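PDB 4F7A: SusD/RagB family nutrient-binding outer membrane lipoprotein from Bacteroides vulgatus, which probably binds mucin O-glycans at the cell surface, as a SusD-like outer membrane lipoprotein thought to help in their uptake. Local coordinates for residues A[64-75]-A[300-311]; A[403-411]-A[418-426]. All coordinates share one frame; numbering follows the deposited sequence. Where two conformers were deposited one is given.

Interaction 1: residues A[64-75]-A[300-311]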
loop_
_atom_site.group_PDB
_atom_site.type_symbol
_atom_site.label_atom_id
_atom_site.label_comp_id
_atom_site.label_asym_id
_atom_site.label_seq_id
_atom_site.Cartn_x
_atom_site.Cartn_y
_atom_site.Cartn_z
ATOM N N PHE A 64 -5.049 13.530 -15.450
ATOM C CA PHE A 64 -5.995 14.219 -16.338
ATOM C C PHE A 64 -5.609 14.078 -17.813
ATOM O O PHE A 64 -6.408 14.415 -18.702
ATOM C CB PHE A 64 -6.095 15.719 -15.996
ATOM C CG PHE A 64 -4.927 16.531 -16.492
ATOM C CD1 PHE A 64 -3.694 16.452 -15.881
ATOM C CD2 PHE A 64 -5.062 17.365 -17.597
ATOM C CE1 PHE A 64 -2.604 17.191 -16.359
ATOM C CE2 PHE A 64 -3.978 18.112 -18.074
ATOM C CZ PHE A 64 -2.750 18.012 -17.454
ATOM N N ALA A 65 -4.394 13.607 -18.076
ATOM C CA ALA A 65 -3.843 13.706 -19.422
ATOM C C ALA A 65 -4.446 12.642 -20.303
ATOM O O ALA A 65 -4.169 11.441 -20.119
ATOM C CB ALA A 65 -2.294 13.607 -19.415
ATOM N N SER A 66 -5.247 13.076 -21.281
ATOM C CA SER A 66 -5.861 12.124 -22.244
ATOM C C SER A 66 -4.836 11.313 -23.044
ATOM O O SER A 66 -5.123 10.186 -23.482
ATOM C CB SER A 66 -6.844 12.833 -23.179
ATOM O OG SER A 66 -8.050 13.086 -22.473
ATOM N N LYS A 67 -3.623 11.842 -23.196
ATOM C CA LYS A 67 -2.539 11.059 -23.825
ATOM C C LYS A 67 -2.256 9.717 -23.108
ATOM O O LYS A 67 -1.786 8.775 -23.734
ATOM C CB LYS A 67 -1.264 11.896 -23.994
ATOM C CG LYS A 67 -0.565 12.317 -22.747
ATOM C CD LYS A 67 0.836 12.902 -23.036
ATOM C CE LYS A 67 1.421 13.461 -21.741
ATOM N NZ LYS A 67 2.794 14.036 -21.869
ATOM N N PHE A 68 -2.584 9.635 -21.811
ATOM C CA PHE A 68 -2.447 8.396 -21.040
ATOM C C PHE A 68 -3.683 7.503 -21.034
ATOM O O PHE A 68 -3.616 6.379 -20.518
ATOM C CB PHE A 68 -2.089 8.721 -19.577
ATOM C CG PHE A 68 -0.744 9.419 -19.404
ATOM C CD1 PHE A 68 0.261 9.343 -20.377
ATOM C CD2 PHE A 68 -0.476 10.129 -18.242
ATOM C CE1 PHE A 68 1.495 9.974 -20.183
ATOM C CE2 PHE A 68 0.757 10.750 -18.046
ATOM C CZ PHE A 68 1.742 10.671 -19.004
ATOM N N SER A 69 -4.789 7.977 -21.606
ATOM C CA SER A 69 -6.089 7.332 -21.403
ATOM C C SER A 69 -6.331 6.162 -22.355
ATOM O O SER A 69 -7.438 5.605 -22.398
ATOM C CB SER A 69 -7.217 8.358 -21.508
ATOM O OG SER A 69 -7.208 9.221 -20.396
ATOM N N ASP A 70 -5.313 5.815 -23.137
ATOM C CA ASP A 70 -5.356 4.618 -23.976
ATOM C C ASP A 70 -4.381 3.557 -23.431
ATOM O O ASP A 70 -4.107 2.543 -24.073
ATOM C CB ASP A 70 -5.069 4.942 -25.454
ATOM C CG ASP A 70 -3.716 5.613 -25.686
ATOM O OD1 ASP A 70 -2.975 5.899 -24.727
ATOM O OD2 ASP A 70 -3.403 5.858 -26.856
ATOM N N LYS A 71 -3.913 3.783 -22.217
ATOM C CA LYS A 71 -2.968 2.868 -21.581
ATOM C C LYS A 71 -3.549 2.200 -20.321
ATOM O O LYS A 71 -4.577 1.504 -20.417
ATOM C CB LYS A 71 -1.637 3.600 -21.351
ATOM C CG LYS A 71 -1.013 4.134 -22.671
ATOM C CD LYS A 71 0.247 4.970 -22.434
ATOM C CE LYS A 71 0.858 5.420 -23.747
ATOM N NZ LYS A 71 -0.036 6.307 -24.520
ATOM N N ASN A 72 -2.916 2.380 -19.159
ATOM C CA ASN A 72 -3.244 1.599 -17.969
ATOM C C ASN A 72 -4.705 1.742 -17.556
ATOM O O ASN A 72 -5.311 0.771 -17.111
ATOM C CB ASN A 72 -2.342 1.972 -16.785
ATOM C CG ASN A 72 -1.011 1.251 -16.804
ATOM O OD1 ASN A 72 -0.638 0.664 -17.809
ATOM N ND2 ASN A 72 -0.273 1.306 -15.676
ATOM N N THR A 73 -5.252 2.952 -17.688
ATOM C CA THR A 73 -6.606 3.205 -17.239
ATOM C C THR A 73 -7.633 2.290 -17.918
ATOM O O THR A 73 -8.628 1.911 -17.289
ATOM C CB THR A 73 -6.988 4.711 -17.371
ATOM O OG1 THR A 73 -8.209 4.955 -16.654
ATOM C CG2 THR A 73 -7.124 5.163 -18.845
ATOM N N VAL A 74 -7.390 1.937 -19.180
ATOM C CA VAL A 74 -8.275 1.011 -19.936
ATOM C C VAL A 74 -7.677 -0.389 -20.012
ATOM O O VAL A 74 -8.036 -1.203 -20.873
ATOM C CB VAL A 74 -8.613 1.526 -21.351
ATOM C CG1 VAL A 74 -9.511 2.746 -21.297
ATOM C CG2 VAL A 74 -7.303 1.808 -22.213
ATOM N N TYR A 75 -6.794 -0.697 -19.069
ATOM C CA TYR A 75 -6.179 -2.017 -18.976
ATOM C C TYR A 75 -5.340 -2.398 -20.207
ATOM O O TYR A 75 -5.118 -3.588 -20.440
ATOM C CB TYR A 75 -7.201 -3.133 -18.690
ATOM C CG TYR A 75 -7.859 -3.156 -17.320
ATOM C CD1 TYR A 75 -7.309 -2.502 -16.209
ATOM C CD2 TYR A 75 -9.018 -3.877 -17.129
ATOM C CE1 TYR A 75 -7.913 -2.575 -14.961
ATOM C CE2 TYR A 75 -9.632 -3.946 -15.885
ATOM C CZ TYR A 75 -9.082 -3.299 -14.815
ATOM O OH TYR A 75 -9.716 -3.398 -13.606
ATOM N N GLN A 300 -12.264 5.578 -13.832
ATOM C CA GLN A 300 -11.214 4.840 -14.531
ATOM C C GLN A 300 -11.754 4.212 -15.823
ATOM O O GLN A 300 -12.902 3.762 -15.892
ATOM C CB GLN A 300 -10.615 3.743 -13.630
ATOM C CG GLN A 300 -9.227 3.283 -14.097
ATOM C CD GLN A 300 -8.752 2.024 -13.437
ATOM O OE1 GLN A 300 -8.669 1.966 -12.207
ATOM N NE2 GLN A 300 -8.342 1.036 -14.246
ATOM N N GLY A 301 -10.903 4.162 -16.836
ATOM C CA GLY A 301 -11.198 3.414 -18.060
ATOM C C GLY A 301 -12.048 4.135 -19.067
ATOM O O GLY A 301 -12.786 3.490 -19.823
ATOM N N VAL A 302 -11.973 5.470 -19.085
ATOM C CA VAL A 302 -12.614 6.251 -20.132
ATOM C C VAL A 302 -11.563 6.489 -21.238
ATOM O O VAL A 302 -10.575 7.191 -21.033
ATOM C CB VAL A 302 -13.173 7.581 -19.602
ATOM C CG1 VAL A 302 -13.789 8.408 -20.744
ATOM C CG2 VAL A 302 -14.235 7.314 -18.529
ATOM N N TYR A 303 -11.781 5.864 -22.382
ATOM C CA TYR A 303 -10.801 5.846 -23.448
ATOM C C TYR A 303 -10.673 7.232 -24.052
ATOM O O TYR A 303 -11.668 7.888 -24.324
ATOM C CB TYR A 303 -11.205 4.845 -24.542
ATOM C CG TYR A 303 -10.242 4.852 -25.699
ATOM C CD1 TYR A 303 -9.060 4.107 -25.653
ATOM C CD2 TYR A 303 -10.470 5.654 -26.813
ATOM C CE1 TYR A 303 -8.163 4.119 -26.702
ATOM C CE2 TYR A 303 -9.557 5.694 -27.866
ATOM C CZ TYR A 303 -8.410 4.926 -27.801
ATOM O OH TYR A 303 -7.513 4.961 -28.837
ATOM N N ALA A 304 -9.428 7.663 -24.234
ATOM C CA ALA A 304 -9.086 8.851 -25.018
ATOM C C ALA A 304 -7.623 8.671 -25.398
ATOM O O ALA A 304 -6.963 7.753 -24.907
ATOM C CB ALA A 304 -9.282 10.133 -24.199
ATOM N N LYS A 305 -7.107 9.540 -26.249
ATOM C CA LYS A 305 -5.730 9.413 -26.677
ATOM C C LYS A 305 -5.153 10.804 -26.920
ATOM O O LYS A 305 -5.861 11.803 -26.873
ATOM C CB LYS A 305 -5.654 8.561 -27.946
ATOM C CG LYS A 305 -6.486 9.104 -29.089
ATOM C CD LYS A 305 -6.287 8.305 -30.364
ATOM C CE LYS A 305 -7.207 8.812 -31.459
ATOM N NZ LYS A 305 -6.538 8.738 -32.770
ATOM N N ASP A 306 -3.860 10.841 -27.188
ATOM C CA ASP A 306 -3.145 12.083 -27.374
ATOM C C ASP A 306 -3.767 12.877 -28.503
ATOM O O ASP A 306 -3.996 12.351 -29.590
ATOM C CB ASP A 306 -1.682 11.792 -27.693
ATOM C CG ASP A 306 -0.764 12.959 -27.377
ATOM O OD1 ASP A 306 -1.237 13.992 -26.870
ATOM O OD2 ASP A 306 0.443 12.811 -27.626
ATOM N N GLY A 307 -4.046 14.142 -28.224
ATOM C CA GLY A 307 -4.739 15.019 -29.153
ATOM C C GLY A 307 -6.163 15.298 -28.714
ATOM O O GLY A 307 -6.727 16.286 -29.110
ATOM N N ASP A 308 -6.746 14.420 -27.910
ATOM C CA ASP A 308 -8.092 14.627 -27.391
ATOM C C ASP A 308 -8.075 15.678 -26.273
ATOM O O ASP A 308 -7.067 15.838 -25.577
ATOM C CB ASP A 308 -8.653 13.310 -26.830
ATOM C CG ASP A 308 -9.033 12.303 -27.926
ATOM O OD1 ASP A 308 -9.250 12.701 -29.092
ATOM O OD2 ASP A 308 -9.124 11.096 -27.609
ATOM N N PRO A 309 -9.196 16.391 -26.077
ATOM C CA PRO A 309 -9.262 17.250 -24.881
ATOM C C PRO A 309 -9.017 16.452 -23.593
ATOM O O PRO A 309 -9.258 15.237 -23.553
ATOM C CB PRO A 309 -10.703 17.776 -24.904
ATOM C CG PRO A 309 -11.158 17.595 -26.348
ATOM C CD PRO A 309 -10.492 16.326 -26.781
ATOM N N ASN A 310 -8.524 17.133 -22.567
ATOM C CA ASN A 310 -8.307 16.531 -21.271
ATOM C C ASN A 310 -9.595 16.709 -20.469
ATOM O O ASN A 310 -9.749 17.653 -19.683
ATOM C CB ASN A 310 -7.113 17.183 -20.595
ATOM C CG ASN A 310 -5.833 17.000 -21.393
ATOM O OD1 ASN A 310 -5.497 15.889 -21.811
ATOM N ND2 ASN A 310 -5.136 18.091 -21.639
ATOM N N TYR A 311 -10.509 15.771 -20.672
ATOM C CA TYR A 311 -11.892 15.949 -20.254
ATOM C C TYR A 311 -12.073 16.180 -18.758
ATOM O O TYR A 311 -13.003 16.850 -18.357
ATOM C CB TYR A 311 -12.733 14.730 -20.655
ATOM C CG TYR A 311 -12.733 14.395 -22.142
ATOM C CD1 TYR A 311 -13.300 15.257 -23.062
ATOM C CD2 TYR A 311 -12.203 13.205 -22.616
ATOM C CE1 TYR A 311 -13.323 14.959 -24.432
ATOM C CE2 TYR A 311 -12.214 12.901 -24.000
ATOM C CZ TYR A 311 -12.791 13.784 -24.884
ATOM O OH TYR A 311 -12.813 13.499 -26.230
HETATM O O HOH W 1 -3.210 14.789 -23.036
HETATM O O HOH W 2 -2.271 8.397 -26.561
HETATM O O HOH W 3 -9.715 9.254 -19.436
HETATM O O HOH W 4 -4.829 4.942 -28.679
HETATM O O HOH W 5 -9.168 -1.252 -12.237
#
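Ser-66 is gripped twice by one turn of the other segment, at Pro-309 and Asn-310, with no strand pairing between the two. Its backbone N gives a nearly straight bond to Asn-310 OD1 (2.9 Å, 167° at the hydrogen). Ser-66 OG donates to the carbonyl O of Pro-309 at 2.7 Å. With chi1 at -77°, OG lies beside its own backbone N, and both donors can serve the inverse gamma turn centred on Asn-310. Asn-310 OD1 also accepts a hydrogen bond from a water that accepts from Lys-67 N. The Asn-310 amide plane stands 74° from the Phe-64 ring, and Asn-310 CB lies 3.6 Å from Phe-64 CD2. With an alanine in place of Asn-310, Ser-66 N and the bridging water would probably lose their shared acceptor, and the Phe-64 ring the amide beside it. Further along, Tyr-303 brings CE1 to 3.4 Å from Asp-70 CB. A water joins Tyr-303 OH to Asp-70 OD2. At the far end Thr-73 OG1 accepts from Gly-301 N at 2.8 Å and also bonds His-62. Gln-300 runs past Thr-73 in the opposite direction, and its NE2 donates to Thr-73 O at 3.2 Å. Between these ends, Ala-304 N to Ser-69 O is a weak bond. Bonds from single side chains to backbone, not a repeated backbone pattern, thus probably fix how the irregular segments lie against each other.

Interaction 2: residues A[403-411]-A[418-426]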
loop_
_atom_site.group_PDB
_atom_site.type_symbol
_atom_site.label_atom_id
_atom_site.label_comp_id
_atom_site.label_asym_id
_atom_site.label_seq_id
_atom_site.Cartn_x
_atom_site.Cartn_y
_atom_site.Cartn_z
ATOM N N LEU A 403 -21.604 1.173 -6.543
ATOM C CA LEU A 403 -21.531 -0.246 -6.217
ATOM C C LEU A 403 -21.540 -0.515 -4.713
ATOM O O LEU A 403 -21.947 -1.588 -4.276
ATOM C CB LEU A 403 -20.282 -0.859 -6.811
ATOM C CG LEU A 403 -20.098 -0.801 -8.323
ATOM C CD1 LEU A 403 -18.854 -1.622 -8.672
ATOM C CD2 LEU A 403 -21.346 -1.318 -9.080
ATOM N N ILE A 404 -21.071 0.452 -3.928
ATOM C CA ILE A 404 -20.985 0.301 -2.468
ATOM C C ILE A 404 -22.281 0.812 -1.847
ATOM O O ILE A 404 -22.664 1.956 -2.079
ATOM C CB ILE A 404 -19.781 1.066 -1.898
ATOM C CG1 ILE A 404 -18.471 0.646 -2.605
ATOM C CG2 ILE A 404 -19.696 0.816 -0.399
ATOM C CD1 ILE A 404 -17.242 1.628 -2.467
ATOM N N THR A 405 -22.964 -0.051 -1.101
ATOM C CA THR A 405 -24.190 0.306 -0.427
ATOM C C THR A 405 -24.082 0.272 1.115
ATOM O O THR A 405 -25.001 0.700 1.809
ATOM C CB THR A 405 -25.340 -0.606 -0.874
ATOM O OG1 THR A 405 -24.999 -1.970 -0.564
ATOM C CG2 THR A 405 -25.589 -0.429 -2.397
ATOM N N THR A 406 -22.957 -0.180 1.653
ATOM C CA THR A 406 -22.835 -0.300 3.103
ATOM C C THR A 406 -22.568 1.064 3.734
ATOM O O THR A 406 -21.904 1.892 3.145
ATOM C CB THR A 406 -21.780 -1.366 3.498
ATOM O OG1 THR A 406 -21.993 -1.731 4.856
ATOM C CG2 THR A 406 -20.348 -0.871 3.280
ATOM N N THR A 407 -23.084 1.273 4.940
ATOM C CA THR A 407 -22.954 2.547 5.679
ATOM C C THR A 407 -21.717 2.511 6.582
ATOM O O THR A 407 -21.090 1.444 6.747
ATOM C CB THR A 407 -24.171 2.761 6.576
ATOM O OG1 THR A 407 -24.201 1.732 7.571
ATOM C CG2 THR A 407 -25.505 2.719 5.765
ATOM N N PRO A 408 -21.383 3.645 7.215
ATOM C CA PRO A 408 -20.301 3.564 8.191
ATOM C C PRO A 408 -20.669 2.895 9.506
ATOM O O PRO A 408 -19.790 2.590 10.290
ATOM C CB PRO A 408 -19.965 5.036 8.433
ATOM C CG PRO A 408 -20.472 5.750 7.168
ATOM C CD PRO A 408 -21.771 5.052 6.988
ATOM N N ASN A 409 -21.957 2.703 9.757
ATOM C CA ASN A 409 -22.400 2.138 11.033
ATOM C C ASN A 409 -22.203 0.616 11.073
ATOM O O ASN A 409 -22.788 -0.150 10.282
ATOM C CB ASN A 409 -23.845 2.512 11.276
ATOM C CG ASN A 409 -24.307 2.173 12.666
ATOM O OD1 ASN A 409 -23.637 1.431 13.401
ATOM N ND2 ASN A 409 -25.457 2.720 13.048
ATOM N N PHE A 410 -21.351 0.178 11.972
ATOM C CA PHE A 410 -20.961 -1.242 12.017
ATOM C C PHE A 410 -22.160 -2.143 12.306
ATOM O O PHE A 410 -22.230 -3.281 11.791
ATOM C CB PHE A 410 -19.850 -1.459 13.051
ATOM C CG PHE A 410 -19.116 -2.780 12.890
ATOM C CD1 PHE A 410 -18.248 -2.973 11.825
ATOM C CD2 PHE A 410 -19.308 -3.824 13.780
ATOM C CE1 PHE A 410 -17.569 -4.189 11.656
ATOM C CE2 PHE A 410 -18.605 -5.033 13.626
ATOM C CZ PHE A 410 -17.735 -5.191 12.552
ATOM N N ASP A 411 -23.091 -1.639 13.124
ATOM C CA ASP A 411 -24.297 -2.384 13.495
ATOM C C ASP A 411 -25.269 -2.624 12.337
ATOM O O ASP A 411 -26.109 -3.501 12.439
ATOM C CB ASP A 411 -25.080 -1.691 14.632
ATOM C CG ASP A 411 -24.331 -1.663 15.944
ATOM O OD1 ASP A 411 -23.290 -2.342 16.094
ATOM O OD2 ASP A 411 -24.803 -0.936 16.837
ATOM N N GLU A 418 -20.534 -8.463 5.174
ATOM C CA GLU A 418 -20.751 -7.000 5.139
ATOM C C GLU A 418 -19.919 -6.337 6.237
ATOM O O GLU A 418 -19.411 -5.247 6.057
ATOM C CB GLU A 418 -22.220 -6.611 5.315
ATOM C CG GLU A 418 -22.402 -5.138 5.019
ATOM C CD GLU A 418 -23.812 -4.632 5.052
ATOM O OE1 GLU A 418 -24.782 -5.415 5.185
ATOM O OE2 GLU A 418 -23.947 -3.395 4.914
ATOM N N GLN A 419 -19.765 -7.003 7.376
ATOM C CA GLN A 419 -18.891 -6.456 8.412
ATOM C C GLN A 419 -17.459 -6.346 7.921
ATOM O O GLN A 419 -16.790 -5.332 8.157
ATOM C CB GLN A 419 -18.919 -7.300 9.683
ATOM C CG GLN A 419 -20.231 -7.327 10.418
ATOM C CD GLN A 419 -20.141 -8.339 11.558
ATOM O OE1 GLN A 419 -19.836 -9.513 11.349
ATOM N NE2 GLN A 419 -20.318 -7.884 12.727
ATOM N N LEU A 420 -16.972 -7.382 7.253
ATOM C CA LEU A 420 -15.652 -7.323 6.667
ATOM C C LEU A 420 -15.588 -6.180 5.636
ATOM O O LEU A 420 -14.630 -5.439 5.599
ATOM C CB LEU A 420 -15.261 -8.636 6.015
ATOM C CG LEU A 420 -13.880 -8.684 5.380
ATOM C CD1 LEU A 420 -12.771 -8.373 6.393
ATOM C CD2 LEU A 420 -13.632 -10.093 4.695
ATOM N N GLU A 421 -16.624 -6.037 4.827
ATOM C CA GLU A 421 -16.665 -4.954 3.850
ATOM C C GLU A 421 -16.509 -3.589 4.505
ATOM O O GLU A 421 -15.748 -2.762 4.014
ATOM C CB GLU A 421 -17.940 -5.004 3.021
ATOM C CG GLU A 421 -18.004 -3.902 1.974
ATOM C CD GLU A 421 -19.287 -3.951 1.102
ATOM O OE1 GLU A 421 -20.193 -4.796 1.368
ATOM O OE2 GLU A 421 -19.384 -3.111 0.174
ATOM N N LYS A 422 -17.200 -3.367 5.620
ATOM C CA LYS A 422 -17.077 -2.097 6.365
ATOM C C LYS A 422 -15.644 -1.898 6.848
ATOM O O LYS A 422 -15.060 -0.834 6.679
ATOM C CB LYS A 422 -18.059 -2.052 7.543
ATOM C CG LYS A 422 -19.553 -2.015 7.118
ATOM C CD LYS A 422 -20.446 -2.071 8.341
ATOM C CE LYS A 422 -21.909 -2.098 7.994
ATOM N NZ LYS A 422 -22.465 -0.777 7.550
ATOM N N ILE A 423 -15.074 -2.944 7.426
ATOM C CA ILE A 423 -13.707 -2.888 7.946
ATOM C C ILE A 423 -12.739 -2.524 6.836
ATOM O O ILE A 423 -11.955 -1.597 6.982
ATOM C CB ILE A 423 -13.303 -4.237 8.604
ATOM C CG1 ILE A 423 -14.064 -4.439 9.910
ATOM C CG2 ILE A 423 -11.759 -4.310 8.845
ATOM C CD1 ILE A 423 -14.000 -5.903 10.451
ATOM N N ILE A 424 -12.822 -3.228 5.709
ATOM C CA ILE A 424 -11.865 -2.985 4.622
ATOM C C ILE A 424 -12.123 -1.625 3.955
ATOM O O ILE A 424 -11.192 -0.946 3.575
ATOM C CB ILE A 424 -11.890 -4.109 3.561
ATOM C CG1 ILE A 424 -11.598 -5.473 4.211
ATOM C CG2 ILE A 424 -10.890 -3.821 2.462
ATOM C CD1 ILE A 424 -10.260 -5.597 4.867
ATOM N N THR A 425 -13.390 -1.250 3.792
ATOM C CA THR A 425 -13.709 0.042 3.166
ATOM C C THR A 425 -13.176 1.193 4.018
ATOM O O THR A 425 -12.551 2.131 3.501
ATOM C CB THR A 425 -15.228 0.171 2.905
ATOM O OG1 THR A 425 -15.627 -0.855 1.985
ATOM C CG2 THR A 425 -15.605 1.550 2.320
ATOM N N GLN A 426 -13.399 1.113 5.332
ATOM C CA GLN A 426 -12.858 2.128 6.238
ATOM C C GLN A 426 -11.333 2.087 6.316
ATOM O O GLN A 426 -10.686 3.139 6.378
ATOM C CB GLN A 426 -13.488 2.033 7.630
ATOM C CG GLN A 426 -14.947 2.502 7.691
ATOM C CD GLN A 426 -15.127 4.002 7.392
ATOM O OE1 GLN A 426 -14.284 4.829 7.741
ATOM N NE2 GLN A 426 -16.231 4.342 6.739
HETATM O O HOH W 6 -21.899 -2.532 -0.342
HETATM O O HOH W 7 -25.276 -2.908 2.005
HETATM O O HOH W 8 -17.951 1.925 5.796
HETATM O O HOH W 9 -24.908 -0.983 5.760
HETATM O O HOH W 10 -21.732 -5.859 13.065
#
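Lys-422 runs its chain along the loop 403-411, with Lys-422 CD 3.8 Å from Phe-410 CA. The chain is extended to CE and then bends (chi4 -75°), which carries NZ in among the loop oxygens. NZ donates to Thr-407 O at 2.7 Å and to Asn-409 O at 2.8 Å, lying above both carbonyl planes. It also donates to Thr-406 OG1 at 2.9 Å. That hydroxyl donates to Glu-418 OE2 at 2.6 Å, on its anti lone pair. A water accepts from Lys-422 NZ and donates to the same OE2. Glu-418 OE1 is held by Val-414 N. Thr-406 CG2 packs against the Glu-421 carboxylate. On the other side of Lys-422, the Phe-410 ring crosses the Gln-419 side chain at about a right angle, CE2 3.4 Å from Gln-419 NE2. Phe-410 CE1 meets Ile-423 CG1 at 3.9 Å, and Tyr-360 of helix 356-371 meets the same ring. The contact holds the loop 403-411 to helix 416-431, which it leads into, through one buried lysine. The ammonium is met by two carbonyls, a hydroxyl and a water, with a weak further bond to Asp-412 O, and the Glu-418 carboxylate probably helps to balance its charge.

Overall arrangement
From the N terminus, the chain passes strand 61-62 and enters segment 64-75. Interaction 1 then closes a long loop of 224 residues, a little over half of it helix, bringing the stretch before helix 79-82 against the loop that precedes strand 329-332. The chain next runs through helices 334-346 and 356-371 to the loop 403-411. Interaction 2 closes just six residues later, folding that loop back on helix 416-431. The two contacts follow in series and neither nest nor cross. The centres of interactions 1 and 2 are about 31 Å apart. The nearest atoms of interactions 1 and 2 are about 11 Å apart. Interaction 1 ties two distant loops together. Interaction 2 is local and buried, and fits its loop among the helices of the TPR-like fold.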